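Local atomic coordinates of P43 (Trichuris muris, PDB entry 6QIX), a protein that is the major secreted protein of a parasitic whipworm, tethering to matrix and inhibiting the function of interleukin-13. Residues N207-V212 and G224-S229. Sequence-based numbering, arbitrary orientation.
Sequences NIVSHV and GYEPHS
With chi1 of V209 at 168°, CG1 stands opposite the backbone N and CG2 opposite the carbonyl carbon, and this one rotation aims the two methyls at different residues of the loop 224-229. E226 answers with its own CG anti to the backbone N (chi1 -172°) and an extended chain, which carries its aliphatic part across to the helix. CG1 of V209 lies 3.8 Å from CG of E226 and 3.9 Å from its CD, so the methyl meets the hydrocarbon stem and the carboxylate carbon. The other methyl reaches the pyrrolidine ring of P227: V209 CG2 lies 4.2 Å from P227 CG, a looser van der Waals contact. A single beta-branched residue thus bridges two consecutive loop residues without any hydrogen bond between the segments. The polar end of E226 is held from the same helix, one turn further on, where Y213 OH is hydrogen-bonded to OE1; this hydrogen bond probably helps keep the stem lying across V209. P227 also touches L325 of helix 315-325. This is a surface contact in which an irregular loop, returning after helix 205-216 on the way to strand 246-252, packs two neighbouring side chains against a valine of that helix whose side chain points toward the loop.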
loop_
_atom_site.group_PDB
_atom_site.type_symbol
_atom_site.label_atom_id
_atom_site.label_comp_id
_atom_site.label_asym_id
_atom_site.label_seq_id
_atom_site.Cartn_x
_atom_site.Cartn_y
_atom_site.Cartn_z
ATOM N N ASN A 207 -7.906 19.274 6.165
ATOM C CA ASN A 207 -6.584 19.869 6.330
ATOM C C ASN A 207 -5.513 18.976 5.717
ATOM O O ASN A 207 -4.561 19.469 5.092
ATOM C CB ASN A 207 -6.246 20.115 7.797
ATOM C CG ASN A 207 -7.042 21.225 8.400
ATOM O OD1 ASN A 207 -7.870 21.841 7.734
ATOM N ND2 ASN A 207 -6.804 21.491 9.684
ATOM N N ILE A 208 -5.647 17.660 5.868
ATOM C CA ILE A 208 -4.687 16.747 5.240
ATOM C C ILE A 208 -4.681 16.944 3.731
ATOM O O ILE A 208 -3.626 17.020 3.095
ATOM C CB ILE A 208 -5.017 15.287 5.607
ATOM C CG1 ILE A 208 -4.764 15.010 7.088
ATOM C CG2 ILE A 208 -4.184 14.302 4.793
ATOM C CD1 ILE A 208 -5.227 13.678 7.553
ATOM N N VAL A 209 -5.873 17.021 3.136
ATOM C CA VAL A 209 -6.001 17.182 1.692
ATOM C C VAL A 209 -5.377 18.501 1.260
ATOM O O VAL A 209 -4.598 18.549 0.307
ATOM C CB VAL A 209 -7.480 17.098 1.278
ATOM C CG1 VAL A 209 -7.688 17.548 -0.163
ATOM C CG2 VAL A 209 -7.957 15.706 1.451
ATOM N N SER A 210 -5.694 19.583 1.961
ATOM C CA SER A 210 -5.148 20.872 1.566
ATOM C C SER A 210 -3.639 20.869 1.669
ATOM O O SER A 210 -2.955 21.454 0.834
ATOM C CB SER A 210 -5.754 21.986 2.423
ATOM O OG SER A 210 -7.130 22.037 2.141
ATOM N N HIS A 211 -3.093 20.180 2.667
ATOM C CA HIS A 211 -1.641 20.157 2.845
ATOM C C HIS A 211 -0.973 19.363 1.737
ATOM O O HIS A 211 0.125 19.719 1.280
ATOM C CB HIS A 211 -1.280 19.579 4.217
ATOM C CG HIS A 211 -1.220 20.610 5.305
ATOM N ND1 HIS A 211 -2.029 20.571 6.421
ATOM C CD2 HIS A 211 -0.445 21.714 5.445
ATOM C CE1 HIS A 211 -1.749 21.596 7.210
ATOM N NE2 HIS A 211 -0.789 22.303 6.644
ATOM N N VAL A 212 -1.644 18.332 1.232
ATOM C CA VAL A 212 -1.062 17.585 0.126
ATOM C C VAL A 212 -1.030 18.446 -1.133
ATOM O O VAL A 212 -0.021 18.479 -1.846
ATOM C CB VAL A 212 -1.821 16.266 -0.077
ATOM C CG1 VAL A 212 -1.362 15.622 -1.309
ATOM C CG2 VAL A 212 -1.562 15.343 1.091
ATOM N N GLY A 224 -11.618 16.019 -11.010
ATOM C CA GLY A 224 -10.826 15.122 -10.198
ATOM C C GLY A 224 -11.544 14.614 -8.963
ATOM O O GLY A 224 -12.657 15.008 -8.617
ATOM N N TYR A 225 -10.880 13.700 -8.278
ATOM C CA TYR A 225 -11.417 13.110 -7.063
ATOM C C TYR A 225 -10.756 13.705 -5.829
ATOM O O TYR A 225 -9.550 13.980 -5.829
ATOM C CB TYR A 225 -11.197 11.600 -7.070
ATOM C CG TYR A 225 -11.340 10.991 -5.707
ATOM C CD1 TYR A 225 -12.589 10.765 -5.169
ATOM C CD2 TYR A 225 -10.226 10.647 -4.953
ATOM C CE1 TYR A 225 -12.723 10.222 -3.928
ATOM C CE2 TYR A 225 -10.364 10.093 -3.719
ATOM C CZ TYR A 225 -11.606 9.903 -3.192
ATOM O OH TYR A 225 -11.727 9.348 -1.924
ATOM N N GLU A 226 -11.550 13.842 -4.763
ATOM C CA GLU A 226 -11.122 14.361 -3.470
ATOM C C GLU A 226 -11.939 13.660 -2.397
ATOM O O GLU A 226 -13.171 13.694 -2.463
ATOM C CB GLU A 226 -11.328 15.880 -3.423
ATOM C CG GLU A 226 -10.761 16.528 -2.228
ATOM C CD GLU A 226 -10.879 18.043 -2.272
ATOM O OE1 GLU A 226 -10.182 18.699 -3.076
ATOM O OE2 GLU A 226 -11.674 18.578 -1.492
ATOM N N PRO A 227 -11.322 13.009 -1.402
ATOM C CA PRO A 227 -12.125 12.381 -0.343
ATOM C C PRO A 227 -12.733 13.441 0.561
ATOM O O PRO A 227 -12.100 14.451 0.883
ATOM C CB PRO A 227 -11.120 11.505 0.416
ATOM C CG PRO A 227 -9.782 12.185 0.172
ATOM C CD PRO A 227 -9.871 12.856 -1.187
ATOM N N HIS A 228 -13.973 13.208 0.965
ATOM C CA HIS A 228 -14.684 14.106 1.864
ATOM C C HIS A 228 -14.994 13.371 3.154
ATOM O O HIS A 228 -15.216 12.153 3.156
ATOM C CB HIS A 228 -15.933 14.650 1.191
ATOM C CG HIS A 228 -15.625 15.550 0.025
ATOM N ND1 HIS A 228 -14.649 16.528 0.075
ATOM C CD2 HIS A 228 -16.141 15.602 -1.230
ATOM C CE1 HIS A 228 -14.585 17.149 -1.092
ATOM N NE2 HIS A 228 -15.482 16.610 -1.900
ATOM N N SER A 229 -14.929 14.125 4.250
ATOM C CA SER A 229 -15.029 13.557 5.579
ATOM C C SER A 229 -16.343 12.836 5.734
ATOM O O SER A 229 -17.410 13.402 5.478
ATOM C CB SER A 229 -14.930 14.637 6.651
ATOM O OG SER A 229 -15.209 14.058 7.909
#